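Local coordinates for protein alpha-1,4-endofucoidanase (Mariniflexile fucanivorans, PDB 6DLH) that hydrolyses internal alpha-1,4 linkages of fucoidan as a retaining glycoside hydrolase of family 107, and binds several calcium ions, at residues A[70-78]-A[402-413]; A[136-144]-A[423-431]. All coordinates share one frame; numbering follows the deposited sequence.

Contact 1. Residues A[70-78]-A[402-413]. With CA (calcium ion), chain H.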
loop_
_atom_site.group_PDB
_atom_site.type_symbol
_atom_site.label_atom_id
_atom_site.label_comp_id
_atom_site.label_asym_id
_atom_site.label_seq_id
_atom_site.Cartn_x
_atom_site.Cartn_y
_atom_site.Cartn_z
ATOM N N THR A 70 -11.222 3.144 8.926
ATOM C CA THR A 70 -12.587 3.074 9.438
ATOM C C THR A 70 -12.664 2.016 10.537
ATOM O O THR A 70 -13.213 2.270 11.606
ATOM C CB THR A 70 -13.612 2.764 8.335
ATOM O OG1 THR A 70 -13.654 3.934 7.521
ATOM C CG2 THR A 70 -15.003 2.448 8.856
ATOM N N GLN A 71 -12.091 0.841 10.263
ATOM C CA GLN A 71 -12.124 -0.282 11.185
ATOM C C GLN A 71 -11.474 0.067 12.524
ATOM O O GLN A 71 -11.888 -0.469 13.548
ATOM C CB GLN A 71 -11.473 -1.517 10.560
ATOM C CG GLN A 71 -11.696 -2.801 11.346
ATOM C CD GLN A 71 -10.799 -3.913 10.860
ATOM O OE1 GLN A 71 -9.676 -3.678 10.417
ATOM N NE2 GLN A 71 -11.287 -5.143 10.947
ATOM N N ILE A 72 -10.470 0.956 12.531
ATOM C CA ILE A 72 -9.709 1.184 13.752
ATOM C C ILE A 72 -10.081 2.523 14.392
ATOM O O ILE A 72 -9.332 3.044 15.227
ATOM C CB ILE A 72 -8.188 1.027 13.520
ATOM C CG1 ILE A 72 -7.627 2.090 12.565
ATOM C CG2 ILE A 72 -7.848 -0.394 13.071
ATOM C CD1 ILE A 72 -6.161 2.383 12.780
ATOM N N LYS A 73 -11.262 3.050 14.031
ATOM C CA LYS A 73 -11.733 4.341 14.515
ATOM C C LYS A 73 -11.708 4.386 16.040
ATOM O O LYS A 73 -11.385 5.419 16.616
ATOM C CB LYS A 73 -13.169 4.613 14.054
ATOM C CG LYS A 73 -13.316 5.465 12.800
ATOM C CD LYS A 73 -14.759 5.575 12.330
ATOM C CE LYS A 73 -15.548 6.625 13.080
ATOM N NZ LYS A 73 -15.209 7.993 12.616
ATOM N N ASP A 74 -12.037 3.259 16.676
ATOM C CA ASP A 74 -12.213 3.192 18.120
ATOM C C ASP A 74 -10.875 3.025 18.850
ATOM O O ASP A 74 -10.844 3.031 20.079
ATOM C CB ASP A 74 -13.232 2.109 18.492
ATOM C CG ASP A 74 -13.836 2.288 19.872
ATOM O OD1 ASP A 74 -13.907 3.435 20.339
ATOM O OD2 ASP A 74 -14.221 1.274 20.476
ATOM N N ILE A 75 -9.766 2.905 18.106
ATOM C CA ILE A 75 -8.451 2.774 18.723
ATOM C C ILE A 75 -7.813 4.152 18.891
ATOM O O ILE A 75 -7.322 4.739 17.933
ATOM C CB ILE A 75 -7.546 1.806 17.935
ATOM C CG1 ILE A 75 -8.251 0.470 17.665
ATOM C CG2 ILE A 75 -6.241 1.615 18.692
ATOM C CD1 ILE A 75 -7.463 -0.499 16.799
ATOM N N ARG A 76 -7.789 4.653 20.128
ATOM C CA ARG A 76 -7.500 6.061 20.346
ATOM C C ARG A 76 -6.043 6.297 20.743
ATOM O O ARG A 76 -5.596 7.442 20.664
ATOM C CB ARG A 76 -8.484 6.649 21.364
ATOM C CG ARG A 76 -9.944 6.493 20.956
ATOM C CD ARG A 76 -10.324 7.585 19.977
ATOM N NE ARG A 76 -10.059 7.327 18.577
ATOM C CZ ARG A 76 -9.807 8.259 17.658
ATOM N NH1 ARG A 76 -9.496 9.493 18.011
ATOM N NH2 ARG A 76 -9.848 7.940 16.380
ATOM N N THR A 77 -5.321 5.237 21.170
ATOM C CA THR A 77 -3.982 5.406 21.727
ATOM C C THR A 77 -2.890 5.026 20.733
ATOM O O THR A 77 -1.710 5.258 21.004
ATOM C CB THR A 77 -3.764 4.667 23.057
ATOM O OG1 THR A 77 -3.961 3.262 22.877
ATOM C CG2 THR A 77 -4.646 5.195 24.168
ATOM N N VAL A 78 -3.280 4.453 19.591
ATOM C CA VAL A 78 -2.318 4.116 18.553
ATOM C C VAL A 78 -1.701 5.403 17.995
ATOM O O VAL A 78 -2.360 6.435 17.923
ATOM C CB VAL A 78 -2.962 3.246 17.457
ATOM C CG1 VAL A 78 -4.167 3.928 16.803
ATOM C CG2 VAL A 78 -1.944 2.815 16.416
ATOM N N LEU A 402 -7.900 -6.892 15.845
ATOM C CA LEU A 402 -8.711 -5.782 16.328
ATOM C C LEU A 402 -9.055 -6.008 17.799
ATOM O O LEU A 402 -8.874 -5.110 18.623
ATOM C CB LEU A 402 -9.971 -5.628 15.461
ATOM C CG LEU A 402 -10.915 -4.481 15.853
ATOM C CD1 LEU A 402 -10.227 -3.129 15.738
ATOM C CD2 LEU A 402 -12.172 -4.474 15.003
ATOM N N ASN A 403 -9.519 -7.225 18.124
ATOM C CA ASN A 403 -9.836 -7.613 19.492
ATOM C C ASN A 403 -8.675 -7.261 20.425
ATOM O O ASN A 403 -8.854 -6.536 21.404
ATOM C CB ASN A 403 -10.198 -9.099 19.555
ATOM C CG ASN A 403 -10.340 -9.629 20.966
ATOM O OD1 ASN A 403 -11.290 -9.289 21.664
ATOM N ND2 ASN A 403 -9.415 -10.482 21.386
ATOM N N GLN A 404 -7.469 -7.744 20.090
ATOM C CA GLN A 404 -6.311 -7.577 20.956
ATOM C C GLN A 404 -5.929 -6.101 21.092
ATOM O O GLN A 404 -5.624 -5.634 22.192
ATOM C CB GLN A 404 -5.150 -8.454 20.475
ATOM C CG GLN A 404 -5.471 -9.947 20.463
ATOM C CD GLN A 404 -4.234 -10.815 20.416
ATOM O OE1 GLN A 404 -3.299 -10.562 19.648
ATOM N NE2 GLN A 404 -4.223 -11.861 21.229
ATOM N N PHE A 405 -5.959 -5.375 19.967
ATOM C CA PHE A 405 -5.659 -3.952 19.915
ATOM C C PHE A 405 -6.670 -3.134 20.718
ATOM O O PHE A 405 -6.298 -2.167 21.378
ATOM C CB PHE A 405 -5.494 -3.487 18.461
ATOM C CG PHE A 405 -4.069 -3.139 18.114
ATOM C CD1 PHE A 405 -3.161 -4.122 17.763
ATOM C CD2 PHE A 405 -3.618 -1.831 18.200
ATOM C CE1 PHE A 405 -1.837 -3.803 17.488
ATOM C CE2 PHE A 405 -2.295 -1.511 17.925
ATOM C CZ PHE A 405 -1.404 -2.500 17.562
ATOM N N GLU A 406 -7.945 -3.542 20.688
ATOM C CA GLU A 406 -8.983 -2.861 21.449
ATOM C C GLU A 406 -8.770 -3.058 22.951
ATOM O O GLU A 406 -8.866 -2.102 23.716
ATOM C CB GLU A 406 -10.376 -3.300 20.994
ATOM C CG GLU A 406 -10.807 -2.699 19.666
ATOM C CD GLU A 406 -11.176 -1.225 19.658
ATOM O OE1 GLU A 406 -11.025 -0.561 20.706
ATOM O OE2 GLU A 406 -11.623 -0.743 18.598
ATOM N N LEU A 407 -8.489 -4.302 23.375
ATOM C CA LEU A 407 -8.207 -4.562 24.781
ATOM C C LEU A 407 -7.004 -3.729 25.224
ATOM O O LEU A 407 -7.046 -3.087 26.266
ATOM C CB LEU A 407 -7.974 -6.064 24.999
ATOM C CG LEU A 407 -9.206 -6.952 24.794
ATOM C CD1 LEU A 407 -8.838 -8.428 24.796
ATOM C CD2 LEU A 407 -10.284 -6.658 25.834
ATOM N N THR A 408 -5.941 -3.732 24.410
ATOM C CA THR A 408 -4.771 -2.898 24.637
ATOM C C THR A 408 -5.166 -1.428 24.795
ATOM O O THR A 408 -4.653 -0.742 25.681
ATOM C CB THR A 408 -3.745 -3.077 23.510
ATOM O OG1 THR A 408 -3.368 -4.455 23.469
ATOM C CG2 THR A 408 -2.514 -2.214 23.683
ATOM N N ASP A 409 -6.055 -0.942 23.916
ATOM C CA ASP A 409 -6.435 0.464 23.912
ATOM C C ASP A 409 -7.083 0.824 25.247
ATOM O O ASP A 409 -6.735 1.838 25.838
ATOM C CB ASP A 409 -7.305 0.819 22.699
ATOM C CG ASP A 409 -7.376 2.309 22.376
ATOM O OD1 ASP A 409 -6.314 2.928 22.173
ATOM O OD2 ASP A 409 -8.494 2.837 22.292
ATOM N N THR A 410 -7.993 -0.034 25.733
ATOM C CA THR A 410 -8.675 0.195 26.997
ATOM C C THR A 410 -7.641 0.358 28.108
ATOM O O THR A 410 -7.709 1.295 28.900
ATOM C CB THR A 410 -9.675 -0.928 27.309
ATOM O OG1 THR A 410 -10.658 -0.928 26.278
ATOM C CG2 THR A 410 -10.365 -0.769 28.646
ATOM N N TYR A 411 -6.664 -0.556 28.142
ATOM C CA TYR A 411 -5.603 -0.481 29.131
ATOM C C TYR A 411 -4.827 0.835 29.025
ATOM O O TYR A 411 -4.643 1.516 30.028
ATOM C CB TYR A 411 -4.677 -1.696 29.040
ATOM C CG TYR A 411 -3.607 -1.696 30.101
ATOM C CD1 TYR A 411 -2.434 -0.978 29.920
ATOM C CD2 TYR A 411 -3.787 -2.368 31.304
ATOM C CE1 TYR A 411 -1.458 -0.934 30.898
ATOM C CE2 TYR A 411 -2.810 -2.346 32.288
ATOM C CZ TYR A 411 -1.648 -1.620 32.084
ATOM O OH TYR A 411 -0.661 -1.593 33.025
ATOM N N LEU A 412 -4.327 1.176 27.831
ATOM C CA LEU A 412 -3.450 2.337 27.702
ATOM C C LEU A 412 -4.214 3.630 28.018
ATOM O O LEU A 412 -3.637 4.564 28.576
ATOM C CB LEU A 412 -2.810 2.386 26.302
ATOM C CG LEU A 412 -1.859 1.236 25.938
ATOM C CD1 LEU A 412 -1.388 1.349 24.495
ATOM C CD2 LEU A 412 -0.658 1.176 26.875
ATOM N N LYS A 413 -5.508 3.687 27.654
ATOM C CA LYS A 413 -6.341 4.849 27.932
ATOM C C LYS A 413 -6.370 5.139 29.434
ATOM O O LYS A 413 -6.289 6.296 29.842
ATOM C CB LYS A 413 -7.756 4.665 27.380
ATOM C CG LYS A 413 -7.915 4.884 25.882
ATOM C CD LYS A 413 -9.326 4.608 25.401
ATOM C CE LYS A 413 -10.265 5.773 25.612
ATOM N NZ LYS A 413 -11.689 5.353 25.587
HETATM CA CA CA H . -0.093 6.679 22.067
HETATM O O HOH W 1 -12.633 0.521 15.905
HETATM O O HOH W 2 -12.219 4.655 23.083
HETATM O O HOH W 3 0.747 4.717 23.257
HETATM O O HOH W 4 -1.221 6.529 24.404
HETATM O O HOH W 5 -1.529 8.549 21.933
HETATM O O HOH W 6 1.686 7.737 23.053
#

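Contact 2. Residues A[136-144]-A[423-431]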
loop_
_atom_site.group_PDB
_atom_site.type_symbol
_atom_site.label_atom_id
_atom_site.label_comp_id
_atom_site.label_asym_id
_atom_site.label_seq_id
_atom_site.Cartn_x
_atom_site.Cartn_y
_atom_site.Cartn_z
ATOM N N ALA A 136 -4.257 10.221 4.401
ATOM C CA ALA A 136 -5.314 9.600 5.186
ATOM C C ALA A 136 -4.848 9.354 6.624
ATOM O O ALA A 136 -5.613 9.542 7.572
ATOM C CB ALA A 136 -5.774 8.328 4.512
ATOM N N LEU A 137 -3.577 8.969 6.785
ATOM C CA LEU A 137 -3.034 8.714 8.109
ATOM C C LEU A 137 -2.890 10.024 8.878
ATOM O O LEU A 137 -3.210 10.083 10.068
ATOM C CB LEU A 137 -1.694 7.981 7.990
ATOM C CG LEU A 137 -1.787 6.481 7.710
ATOM C CD1 LEU A 137 -0.415 5.910 7.363
ATOM C CD2 LEU A 137 -2.390 5.747 8.900
ATOM N N ARG A 138 -2.411 11.064 8.183
ATOM C CA ARG A 138 -2.300 12.398 8.756
ATOM C C ARG A 138 -3.678 12.851 9.228
ATOM O O ARG A 138 -3.838 13.281 10.367
ATOM C CB ARG A 138 -1.728 13.389 7.735
ATOM C CG ARG A 138 -1.777 14.848 8.176
ATOM C CD ARG A 138 -0.981 15.155 9.438
ATOM N NE ARG A 138 0.444 14.860 9.308
ATOM C CZ ARG A 138 1.360 15.701 8.837
ATOM N NH1 ARG A 138 1.033 16.950 8.547
ATOM N NH2 ARG A 138 2.596 15.281 8.636
ATOM N N ALA A 139 -4.677 12.738 8.347
ATOM C CA ALA A 139 -6.001 13.245 8.669
ATOM C C ALA A 139 -6.569 12.468 9.854
ATOM O O ALA A 139 -7.377 13.004 10.613
ATOM C CB ALA A 139 -6.903 13.187 7.458
ATOM N N ALA A 140 -6.097 11.222 10.026
ATOM C CA ALA A 140 -6.605 10.321 11.051
ATOM C C ALA A 140 -5.845 10.515 12.361
ATOM O O ALA A 140 -6.129 9.840 13.352
ATOM C CB ALA A 140 -6.538 8.892 10.566
ATOM N N GLY A 141 -4.880 11.448 12.356
ATOM C CA GLY A 141 -4.173 11.831 13.565
ATOM C C GLY A 141 -2.949 10.960 13.859
ATOM O O GLY A 141 -2.458 10.968 14.987
ATOM N N LEU A 142 -2.429 10.275 12.830
ATOM C CA LEU A 142 -1.381 9.272 12.986
ATOM C C LEU A 142 -0.103 9.694 12.258
ATOM O O LEU A 142 -0.165 10.295 11.191
ATOM C CB LEU A 142 -1.890 7.930 12.438
ATOM C CG LEU A 142 -3.040 7.269 13.209
ATOM C CD1 LEU A 142 -3.676 6.144 12.402
ATOM C CD2 LEU A 142 -2.577 6.743 14.562
ATOM N N ARG A 143 1.053 9.332 12.840
ATOM C CA ARG A 143 2.364 9.461 12.217
ATOM C C ARG A 143 2.605 8.237 11.341
ATOM O O ARG A 143 1.792 7.316 11.334
ATOM C CB ARG A 143 3.450 9.648 13.288
ATOM C CG ARG A 143 3.470 11.049 13.883
ATOM C CD ARG A 143 4.216 11.220 15.193
ATOM N NE ARG A 143 5.478 11.881 14.923
ATOM C CZ ARG A 143 5.806 13.113 15.297
ATOM N NH1 ARG A 143 5.271 13.666 16.374
ATOM N NH2 ARG A 143 6.690 13.780 14.585
ATOM N N THR A 144 3.704 8.245 10.575
ATOM C CA THR A 144 3.961 7.174 9.622
ATOM C C THR A 144 5.405 6.687 9.741
ATOM O O THR A 144 6.308 7.445 10.104
ATOM C CB THR A 144 3.611 7.592 8.186
ATOM O OG1 THR A 144 4.652 8.457 7.733
ATOM C CG2 THR A 144 2.290 8.322 8.090
ATOM N N TRP A 423 -5.131 13.318 25.120
ATOM C CA TRP A 423 -5.571 13.515 23.748
ATOM C C TRP A 423 -5.272 12.264 22.921
ATOM O O TRP A 423 -4.345 11.514 23.221
ATOM C CB TRP A 423 -4.899 14.755 23.146
ATOM C CG TRP A 423 -5.441 16.057 23.652
ATOM C CD1 TRP A 423 -5.085 16.711 24.799
ATOM C CD2 TRP A 423 -6.437 16.880 23.016
ATOM N NE1 TRP A 423 -5.796 17.877 24.925
ATOM C CE2 TRP A 423 -6.632 18.009 23.846
ATOM C CE3 TRP A 423 -7.184 16.774 21.836
ATOM C CZ2 TRP A 423 -7.542 19.016 23.525
ATOM C CZ3 TRP A 423 -8.086 17.767 21.521
ATOM C CH2 TRP A 423 -8.258 18.875 22.355
ATOM N N SER A 424 -6.046 12.063 21.851
ATOM C CA SER A 424 -5.955 10.846 21.062
ATOM C C SER A 424 -4.721 10.866 20.161
ATOM O O SER A 424 -4.271 11.929 19.734
ATOM C CB SER A 424 -7.220 10.628 20.275
ATOM O OG SER A 424 -7.412 11.652 19.311
ATOM N N ARG A 425 -4.176 9.670 19.902
ATOM C CA ARG A 425 -3.173 9.420 18.871
ATOM C C ARG A 425 -2.025 10.426 18.957
ATOM O O ARG A 425 -1.516 10.673 20.044
ATOM C CB ARG A 425 -3.838 9.329 17.495
ATOM C CG ARG A 425 -5.017 8.371 17.469
ATOM C CD ARG A 425 -5.511 8.105 16.068
ATOM N NE ARG A 425 -6.396 6.949 16.049
ATOM C CZ ARG A 425 -7.037 6.495 14.976
ATOM N NH1 ARG A 425 -7.774 5.399 15.056
ATOM N NH2 ARG A 425 -6.960 7.142 13.828
ATOM N N GLN A 426 -1.626 10.983 17.803
ATOM C CA GLN A 426 -0.500 11.907 17.715
ATOM C C GLN A 426 -0.951 13.335 17.381
ATOM O O GLN A 426 -0.307 14.287 17.815
ATOM C CB GLN A 426 0.541 11.415 16.708
ATOM C CG GLN A 426 1.379 10.249 17.218
ATOM C CD GLN A 426 2.310 10.658 18.329
ATOM O OE1 GLN A 426 3.196 11.487 18.143
ATOM N NE2 GLN A 426 2.124 10.062 19.499
ATOM N N TYR A 427 -2.047 13.495 16.624
ATOM C CA TYR A 427 -2.492 14.833 16.254
ATOM C C TYR A 427 -4.007 14.974 16.366
ATOM O O TYR A 427 -4.731 13.984 16.293
ATOM C CB TYR A 427 -2.175 15.130 14.789
ATOM C CG TYR A 427 -0.765 14.867 14.322
ATOM C CD1 TYR A 427 0.317 15.580 14.825
ATOM C CD2 TYR A 427 -0.525 13.947 13.310
ATOM C CE1 TYR A 427 1.606 15.359 14.355
ATOM C CE2 TYR A 427 0.753 13.714 12.831
ATOM C CZ TYR A 427 1.822 14.426 13.352
ATOM O OH TYR A 427 3.076 14.183 12.868
ATOM N N THR A 428 -4.470 16.228 16.492
ATOM C CA THR A 428 -5.872 16.570 16.298
ATOM C C THR A 428 -5.975 17.482 15.076
ATOM O O THR A 428 -5.536 18.628 15.121
ATOM C CB THR A 428 -6.491 17.191 17.561
ATOM O OG1 THR A 428 -6.469 16.226 18.612
ATOM C CG2 THR A 428 -7.916 17.671 17.364
ATOM N N ILE A 429 -6.540 16.948 13.987
ATOM C CA ILE A 429 -6.625 17.641 12.710
ATOM C C ILE A 429 -7.993 18.312 12.598
ATOM O O ILE A 429 -9.028 17.680 12.819
ATOM C CB ILE A 429 -6.355 16.668 11.540
ATOM C CG1 ILE A 429 -4.997 15.963 11.666
ATOM C CG2 ILE A 429 -6.529 17.353 10.190
ATOM C CD1 ILE A 429 -3.776 16.864 11.603
ATOM N N LEU A 430 -7.980 19.610 12.264
ATOM C CA LEU A 430 -9.204 20.385 12.119
ATOM C C LEU A 430 -9.484 20.581 10.632
ATOM O O LEU A 430 -8.548 20.726 9.854
ATOM C CB LEU A 430 -9.025 21.734 12.821
ATOM C CG LEU A 430 -8.705 21.682 14.316
ATOM C CD1 LEU A 430 -8.552 23.092 14.871
ATOM C CD2 LEU A 430 -9.773 20.919 15.098
ATOM N N PRO A 431 -10.763 20.575 10.185
ATOM C CA PRO A 431 -11.103 20.903 8.796
ATOM C C PRO A 431 -10.489 22.227 8.337
ATOM O O PRO A 431 -10.182 23.092 9.160
ATOM C CB PRO A 431 -12.633 21.043 8.833
ATOM C CG PRO A 431 -13.060 20.138 9.964
ATOM C CD PRO A 431 -11.948 20.237 10.990
HETATM O O HOH W 7 3.307 12.963 10.407
HETATM O O HOH W 8 -7.180 14.058 13.528
#

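Contact 1. Residues A[70-78]-A[402-413]
Asp409 reaches out from its helix and receives the backbone of the loop that binds calcium. Its OD2 accepts a nearly straight hydrogen bond from Arg76 N (2.9 Å, 173° at the hydrogen), met on the syn side but tilted out of the carboxylate plane. Its OD1 offers its syn lone pair to Thr77 N at 2.7 Å. With CG anti to the backbone N (chi1 -161°), the short aspartate side chain sets both oxygens against two successive amides, a task well suited to a carboxylate. Thr77 OG1 also donates to Asp409 OD1, at a separation so short (2.5 Å) that its exact value is doubtful. The residue held this way is a metal ligand: Thr77 O lies 2.4 Å from the calcium ion, whose shell includes four waters and, from the chain just beyond, Asp79.

Further along, a water accepts from Asp74 N and donates to Gln71 O and to Glu406 OE2, joining the turn to the helix. Asp74 OD2 and Glu406 OE1 lie 3.7 Å apart, like charges that probably oppose one another at this more open border. Arg76 turns back on its own segment, where NH2 donates to Lys73 O.

Ile75 supplies the apolar centre. Its CD1 touches both Leu402 CD1 (4.0 Å) and Phe405 CB (3.9 Å), a branched aliphatic chain that lies against residues one turn apart on the helix. At the other end, Thr77 CG2 rests on Lys413 CG at 3.7 Å, while the lysine forms a cation-pi interaction with Trp450.

Helix 361-372 packs against helix 399-415 through Phe364 on Gln404 and Thr408. Strand 46-49 meets Phe405 and Leu412, and segment 70-78 carries the chain from helix 66-71 to strand 80-84 of the same parallel sheet.

Contact 2. Residues A[136-144]-A[423-431]
Gly141 O is gripped by two consecutive amides, Gln426 N at 2.9 Å, nearly in line with the carbonyl, and Tyr427 N at 3.0 Å, tilted from its plane. One residue earlier, Ala140 O, lying near the plane of the Arg425 guanidinium, accepts from its NH2 at 2.9 Å. This arginine is extended from CG to NE, and its CD passes Leu142 CD2. Arg143 NH1 adds only a weak bond to Gln426 OE1; the main polar partners of these two side chains are Asp221 and Asp79 respectively.

Water serves as a second kind of link, joining Arg138 NH2 to Tyr427 OH and, separately, Ala139 O to Ile429 N.

Packing centres on Tyr427. Its OH sits 3.8 Å above the centre of the Arg143 guanidinium, whose plane is turned 41° from the ring, and ring atom CE2 approaches Arg138 NE at 3.7 Å. Ile429 CD1 meets Arg138 CD at 3.9 Å, an aliphatic end against arginine methylene.

Gly141, with positive phi (88°), closes helix 129-139 in a Schellman motif; lacking a side chain, it lets the Tyr427 backbone come close. This alpha-to-beta turn of the probably catalytic parallel-sheet domain docks on segment 423-431, which overlaps the putative Ig domain.

How the contacts relate
Arg425 couples the two contacts, whose centres lie 15 Å apart. Its backbone N probably donates to Arg76 O (2.8 Å) and its NH1 to Ile75 O (3.0 Å), while its NH2 serves contact 2, so one arginine ties two loops leading into neighbouring parallel strands, 80-84 and 143-149. The segments interleave along the sequence: 70-78 and 136-144 come first, then 402-413 and 423-431. Both contacts border the same calcium ion. Contact 1 supplies Thr77 as a ligand; contact 2 places Gln426, with its side chain about 5 Å from the metal, to donate through NE2 to Asp79 OD1, a second-shell role. The site thus appears to lie where the probable catalytic domain meets the first putative Ig domain.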